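Local coordinates for solute-binding protein (Thermoactinomyces vulgaris, PDB 2ZYO) that binds maltotetraose in a glycan pocket and, as a member of the bacterial solute-binding protein 1 family, probably delivers such sugars for uptake into the cell, at residues F174-V188 with L267-I279. Numbering follows the deposited sequence.
Sequences FYYTYFLFAAKGAAV and LPKIDGKDAQTFI. With GLC (alpha-D-glucopyranose), chain B; GLC (alpha-D-glucopyranose), chain C.
F278, at the start of strand 278-287, lies flat against the ring of Y178 on helix 174-183, their planes 12° apart and centroids separated by 3.9 Å. Y178 reaches the stack because its CG stands anti to the backbone N (chi1 179°), while CB of A182 backs its opposite face. The same phenylalanine turns an edge toward the face of F174, completing an aromatic cluster, and V188 CG2 packs near its plane. With a leucine in place of Y178 the stack is gone, and F278 would probably be left with one face poorly covered and freer to turn. The next residue, F179, takes a different rotamer, CG lying between the backbone N and the carbonyl carbon (chi1 80°), and receives L267 CD1 over its face, 3.8 Å from the ring centroid. F179 CA closes to 3.2 Å of Q276 O, a CA-H...O contact to a buried carbonyl that has no conventional hydrogen-bond donor. I270 CD1 touches both A183 CB and L180 CD2. Beyond it, K184 NZ meets the syn lone pair of D271 OD2 at 2.8 Å in a salt bridge, and E214 supplies a second carboxylate. Three waters bridge the segments firmly, one linking F278 N to Y175 O, and a fourth reaches Y175 OH only weakly. Y175 CD1 lies 4.0 Å from F278 CD2, while the glucose of chain B lies over one face of its ring, C4 above the centre. Helix 174-183 and the residues just after it are thus tied to loop 267-277 and F278, and sugar-facing Y175 rests on a mainly apolar interface.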
loop_
_atom_site.group_PDB
_atom_site.type_symbol
_atom_site.label_atom_id
_atom_site.label_comp_id
_atom_site.label_asym_id
_atom_site.label_seq_id
_atom_site.Cartn_x
_atom_site.Cartn_y
_atom_site.Cartn_z
ATOM N N PHE A 174 -11.600 0.895 6.459
ATOM C CA PHE A 174 -10.553 0.429 7.377
ATOM C C PHE A 174 -9.134 0.660 6.861
ATOM O O PHE A 174 -8.207 0.853 7.653
ATOM C CB PHE A 174 -10.772 -1.050 7.713
ATOM C CG PHE A 174 -9.773 -1.621 8.689
ATOM C CD1 PHE A 174 -9.689 -1.140 9.993
ATOM C CD2 PHE A 174 -8.934 -2.665 8.304
ATOM C CE1 PHE A 174 -8.775 -1.680 10.896
ATOM C CE2 PHE A 174 -8.019 -3.212 9.203
ATOM C CZ PHE A 174 -7.939 -2.717 10.499
ATOM N N TYR A 175 -8.956 0.645 5.541
ATOM C CA TYR A 175 -7.648 0.960 4.975
ATOM C C TYR A 175 -7.165 2.335 5.458
ATOM O O TYR A 175 -5.985 2.517 5.777
ATOM C CB TYR A 175 -7.656 0.901 3.438
ATOM C CG TYR A 175 -6.322 1.325 2.867
ATOM C CD1 TYR A 175 -5.262 0.423 2.788
ATOM C CD2 TYR A 175 -6.104 2.642 2.461
ATOM C CE1 TYR A 175 -4.022 0.816 2.297
ATOM C CE2 TYR A 175 -4.867 3.046 1.969
ATOM C CZ TYR A 175 -3.832 2.127 1.893
ATOM O OH TYR A 175 -2.609 2.527 1.412
ATOM N N TYR A 176 -8.090 3.289 5.515
ATOM C CA TYR A 176 -7.772 4.666 5.875
ATOM C C TYR A 176 -7.750 4.889 7.383
ATOM O O TYR A 176 -6.926 5.653 7.891
ATOM C CB TYR A 176 -8.752 5.633 5.198
ATOM C CG TYR A 176 -8.602 5.664 3.693
ATOM C CD1 TYR A 176 -7.763 6.592 3.078
ATOM C CD2 TYR A 176 -9.283 4.752 2.882
ATOM C CE1 TYR A 176 -7.609 6.620 1.696
ATOM C CE2 TYR A 176 -9.133 4.770 1.496
ATOM C CZ TYR A 176 -8.298 5.710 0.911
ATOM O OH TYR A 176 -8.143 5.742 -0.457
ATOM N N THR A 177 -8.643 4.204 8.093
ATOM C CA THR A 177 -8.791 4.395 9.534
ATOM C C THR A 177 -7.852 3.519 10.352
ATOM O O THR A 177 -7.841 3.604 11.581
ATOM C CB THR A 177 -10.229 4.111 9.993
ATOM O OG1 THR A 177 -10.546 2.742 9.723
ATOM C CG2 THR A 177 -11.210 5.013 9.272
ATOM N N TYR A 178 -7.060 2.683 9.681
ATOM C CA TYR A 178 -6.147 1.783 10.386
ATOM C C TYR A 178 -5.326 2.482 11.471
ATOM O O TYR A 178 -5.170 1.941 12.570
ATOM C CB TYR A 178 -5.218 1.044 9.421
ATOM C CG TYR A 178 -4.243 0.133 10.136
ATOM C CD1 TYR A 178 -4.688 -1.013 10.791
ATOM C CD2 TYR A 178 -2.882 0.428 10.173
ATOM C CE1 TYR A 178 -3.802 -1.851 11.456
ATOM C CE2 TYR A 178 -1.988 -0.403 10.838
ATOM C CZ TYR A 178 -2.457 -1.539 11.476
ATOM O OH TYR A 178 -1.581 -2.376 12.136
ATOM N N PHE A 179 -4.821 3.681 11.174
ATOM C CA PHE A 179 -3.978 4.402 12.133
ATOM C C PHE A 179 -4.678 4.637 13.471
ATOM O O PHE A 179 -4.030 4.646 14.515
ATOM C CB PHE A 179 -3.409 5.704 11.541
ATOM C CG PHE A 179 -4.368 6.868 11.546
ATOM C CD1 PHE A 179 -4.309 7.828 12.553
ATOM C CD2 PHE A 179 -5.311 7.018 10.531
ATOM C CE1 PHE A 179 -5.186 8.916 12.559
ATOM C CE2 PHE A 179 -6.195 8.100 10.528
ATOM C CZ PHE A 179 -6.131 9.053 11.545
ATOM N N LEU A 180 -6.000 4.802 13.429
ATOM C CA LEU A 180 -6.794 4.978 14.648
ATOM C C LEU A 180 -6.833 3.703 15.485
ATOM O O LEU A 180 -6.807 3.765 16.715
ATOM C CB LEU A 180 -8.217 5.440 14.315
ATOM C CG LEU A 180 -8.364 6.807 13.635
ATOM C CD1 LEU A 180 -9.781 7.015 13.113
ATOM C CD2 LEU A 180 -7.969 7.939 14.576
ATOM N N PHE A 181 -6.895 2.553 14.817
ATOM C CA PHE A 181 -6.873 1.258 15.495
ATOM C C PHE A 181 -5.477 0.936 16.021
ATOM O O PHE A 181 -5.321 0.519 17.170
ATOM C CB PHE A 181 -7.381 0.154 14.563
ATOM C CG PHE A 181 -8.857 0.236 14.283
ATOM C CD1 PHE A 181 -9.755 -0.532 15.011
ATOM C CD2 PHE A 181 -9.349 1.086 13.295
ATOM C CE1 PHE A 181 -11.125 -0.464 14.760
ATOM C CE2 PHE A 181 -10.721 1.167 13.035
ATOM C CZ PHE A 181 -11.608 0.389 13.768
ATOM N N ALA A 182 -4.464 1.152 15.182
ATOM C CA ALA A 182 -3.070 0.924 15.566
ATOM C C ALA A 182 -2.654 1.779 16.765
ATOM O O ALA A 182 -1.903 1.320 17.627
ATOM C CB ALA A 182 -2.146 1.176 14.386
ATOM N N ALA A 183 -3.160 3.013 16.819
ATOM C CA ALA A 183 -2.888 3.932 17.929
ATOM C C ALA A 183 -3.312 3.350 19.275
ATOM O O ALA A 183 -2.681 3.612 20.299
ATOM C CB ALA A 183 -3.585 5.263 17.694
ATOM N N LYS A 184 -4.382 2.558 19.263
ATOM C CA LYS A 184 -4.922 1.970 20.487
ATOM C C LYS A 184 -4.274 0.626 20.821
ATOM O O LYS A 184 -4.526 0.062 21.888
ATOM C CB LYS A 184 -6.444 1.817 20.385
ATOM C CG LYS A 184 -7.176 3.057 19.876
ATOM C CD LYS A 184 -6.847 4.306 20.686
ATOM C CE LYS A 184 -7.397 5.546 20.012
ATOM N NZ LYS A 184 -7.105 6.783 20.794
ATOM N N GLY A 185 -3.443 0.128 19.906
ATOM C CA GLY A 185 -2.760 -1.154 20.072
ATOM C C GLY A 185 -3.475 -2.329 19.424
ATOM O O GLY A 185 -3.120 -3.484 19.668
ATOM N N ALA A 186 -4.479 -2.037 18.597
ATOM C CA ALA A 186 -5.257 -3.072 17.919
ATOM C C ALA A 186 -4.522 -3.636 16.708
ATOM O O ALA A 186 -3.845 -2.901 15.984
ATOM C CB ALA A 186 -6.617 -2.533 17.507
ATOM N N ALA A 187 -4.668 -4.943 16.501
ATOM C CA ALA A 187 -4.080 -5.631 15.355
ATOM C C ALA A 187 -5.171 -6.346 14.559
ATOM O O ALA A 187 -6.235 -6.659 15.100
ATOM C CB ALA A 187 -3.022 -6.623 15.823
ATOM N N VAL A 188 -4.913 -6.597 13.277
ATOM C CA VAL A 188 -5.829 -7.392 12.458
ATOM C C VAL A 188 -5.692 -8.869 12.832
ATOM O O VAL A 188 -6.657 -9.492 13.276
ATOM C CB VAL A 188 -5.590 -7.203 10.939
ATOM C CG1 VAL A 188 -6.664 -7.934 10.148
ATOM C CG2 VAL A 188 -5.573 -5.722 10.569
ATOM N N LEU A 267 0.888 12.094 9.109
ATOM C CA LEU A 267 -0.228 12.257 10.033
ATOM C C LEU A 267 0.290 12.751 11.380
ATOM O O LEU A 267 1.373 12.342 11.814
ATOM C CB LEU A 267 -0.993 10.944 10.204
ATOM C CG LEU A 267 -1.649 10.335 8.959
ATOM C CD1 LEU A 267 -2.357 9.042 9.325
ATOM C CD2 LEU A 267 -2.619 11.312 8.299
ATOM N N PRO A 268 -0.464 13.659 12.028
ATOM C CA PRO A 268 -0.091 14.173 13.343
ATOM C C PRO A 268 0.074 13.054 14.366
ATOM O O PRO A 268 -0.586 12.017 14.261
ATOM C CB PRO A 268 -1.284 15.058 13.714
ATOM C CG PRO A 268 -1.860 15.481 12.406
ATOM C CD PRO A 268 -1.713 14.274 11.537
ATOM N N LYS A 269 0.958 13.257 15.339
ATOM C CA LYS A 269 1.184 12.257 16.375
ATOM C C LYS A 269 -0.101 11.970 17.139
ATOM O O LYS A 269 -0.865 12.884 17.461
ATOM C CB LYS A 269 2.316 12.675 17.316
ATOM C CG LYS A 269 3.683 12.624 16.653
ATOM C CD LYS A 269 4.810 12.848 17.643
ATOM C CE LYS A 269 6.158 12.660 16.961
ATOM N NZ LYS A 269 7.292 12.909 17.890
ATOM N N ILE A 270 -0.342 10.688 17.389
ATOM C CA ILE A 270 -1.566 10.231 18.034
ATOM C C ILE A 270 -1.218 9.378 19.248
ATOM O O ILE A 270 -0.341 8.509 19.183
ATOM C CB ILE A 270 -2.487 9.469 17.035
ATOM C CG1 ILE A 270 -3.798 9.042 17.712
ATOM C CG2 ILE A 270 -1.745 8.287 16.385
ATOM C CD1 ILE A 270 -4.904 8.637 16.745
ATOM N N ASP A 271 -1.902 9.652 20.359
ATOM C CA ASP A 271 -1.643 8.992 21.638
ATOM C C ASP A 271 -0.148 9.003 21.991
ATOM O O ASP A 271 0.399 8.018 22.487
ATOM C CB ASP A 271 -2.242 7.577 21.651
ATOM C CG ASP A 271 -3.761 7.587 21.554
ATOM O OD1 ASP A 271 -4.407 8.307 22.343
ATOM O OD2 ASP A 271 -4.314 6.879 20.687
ATOM N N GLY A 272 0.497 10.133 21.704
ATOM C CA GLY A 272 1.895 10.362 22.060
ATOM C C GLY A 272 2.942 9.766 21.138
ATOM O O GLY A 272 4.142 9.945 21.370
ATOM N N LYS A 273 2.504 9.062 20.095
ATOM C CA LYS A 273 3.424 8.372 19.183
ATOM C C LYS A 273 3.183 8.716 17.719
ATOM O O LYS A 273 2.160 9.305 17.369
ATOM C CB LYS A 273 3.314 6.856 19.356
ATOM C CG LYS A 273 3.881 6.306 20.660
ATOM C CD LYS A 273 3.996 4.781 20.616
ATOM C CE LYS A 273 2.642 4.112 20.411
ATOM N NZ LYS A 273 2.743 2.630 20.303
ATOM N N ASP A 274 4.135 8.336 16.866
ATOM C CA ASP A 274 3.962 8.434 15.419
ATOM C C ASP A 274 2.738 7.634 14.992
ATOM O O ASP A 274 2.498 6.539 15.506
ATOM C CB ASP A 274 5.192 7.889 14.685
ATOM C CG ASP A 274 6.441 8.716 14.925
ATOM O OD1 ASP A 274 6.375 9.960 14.819
ATOM O OD2 ASP A 274 7.500 8.114 15.198
ATOM N N ALA A 275 1.963 8.187 14.065
ATOM C CA ALA A 275 0.839 7.461 13.487
ATOM C C ALA A 275 1.354 6.288 12.660
ATOM O O ALA A 275 2.365 6.403 11.957
ATOM C CB ALA A 275 -0.021 8.382 12.636
ATOM N N GLN A 276 0.661 5.158 12.768
ATOM C CA GLN A 276 1.026 3.944 12.049
ATOM C C GLN A 276 -0.005 3.654 10.975
ATOM O O GLN A 276 -1.145 3.293 11.272
ATOM C CB GLN A 276 1.116 2.751 12.998
ATOM C CG GLN A 276 2.160 2.870 14.082
ATOM C CD GLN A 276 2.135 1.683 15.022
ATOM O OE1 GLN A 276 2.560 0.581 14.663
ATOM N NE2 GLN A 276 1.634 1.900 16.235
ATOM N N THR A 277 0.409 3.811 9.725
ATOM C CA THR A 277 -0.456 3.550 8.584
ATOM C C THR A 277 -0.088 2.216 7.951
ATOM O O THR A 277 0.980 1.663 8.219
ATOM C CB THR A 277 -0.305 4.652 7.523
ATOM O OG1 THR A 277 1.085 4.838 7.228
ATOM C CG2 THR A 277 -0.881 5.960 8.026
ATOM N N PHE A 278 -0.984 1.694 7.119
ATOM C CA PHE A 278 -0.632 0.590 6.241
ATOM C C PHE A 278 0.340 1.096 5.183
ATOM O O PHE A 278 0.231 2.233 4.717
ATOM C CB PHE A 278 -1.869 0.033 5.537
ATOM C CG PHE A 278 -2.691 -0.909 6.372
ATOM C CD1 PHE A 278 -2.090 -1.916 7.127
ATOM C CD2 PHE A 278 -4.081 -0.819 6.363
ATOM C CE1 PHE A 278 -2.863 -2.800 7.881
ATOM C CE2 PHE A 278 -4.859 -1.699 7.112
ATOM C CZ PHE A 278 -4.249 -2.691 7.868
ATOM N N ILE A 279 1.298 0.255 4.811
ATOM C CA ILE A 279 2.085 0.511 3.611
ATOM C C ILE A 279 1.816 -0.584 2.581
ATOM O O ILE A 279 1.566 -1.738 2.937
ATOM C CB ILE A 279 3.606 0.663 3.896
ATOM C CG1 ILE A 279 4.183 -0.606 4.530
ATOM C CG2 ILE A 279 3.867 1.886 4.782
ATOM C CD1 ILE A 279 5.662 -0.812 4.265
HETATM C C1 GLC B . -5.701 2.847 -2.463
HETATM C C2 GLC B . -4.771 1.614 -2.324
HETATM C C3 GLC B . -5.542 0.303 -2.062
HETATM C C4 GLC B . -6.633 0.494 -1.009
HETATM C C5 GLC B . -7.501 1.696 -1.374
HETATM C C6 GLC B . -8.613 1.959 -0.370
HETATM O O1 GLC B . -6.355 2.861 -3.684
HETATM O O2 GLC B . -3.969 1.470 -3.495
HETATM O O3 GLC B . -4.637 -0.696 -1.611
HETATM O O4 GLC B . -7.449 -0.692 -0.946
HETATM O O5 GLC B . -6.683 2.881 -1.418
HETATM O O6 GLC B . -9.857 1.445 -0.826
HETATM C C1 GLC C . -7.261 -1.490 0.188
HETATM C C2 GLC C . -7.017 -2.941 -0.233
HETATM C C3 GLC C . -8.289 -3.527 -0.842
HETATM C C4 GLC C . -9.456 -3.389 0.140
HETATM C C5 GLC C . -9.609 -1.925 0.566
HETATM C C6 GLC C . -10.662 -1.737 1.640
HETATM O O2 GLC C . -5.966 -2.990 -1.185
HETATM O O3 GLC C . -8.083 -4.894 -1.160
HETATM O O4 GLC C . -10.655 -3.836 -0.477
HETATM O O5 GLC C . -8.362 -1.419 1.094
HETATM O O6 GLC C . -11.669 -0.832 1.215
HETATM O O HOH W 1 -3.368 3.102 6.143
HETATM O O HOH W 2 -1.736 3.771 4.008
HETATM O O HOH W 3 -1.389 5.117 14.634
HETATM O O HOH W 4 0.304 -0.044 17.807
#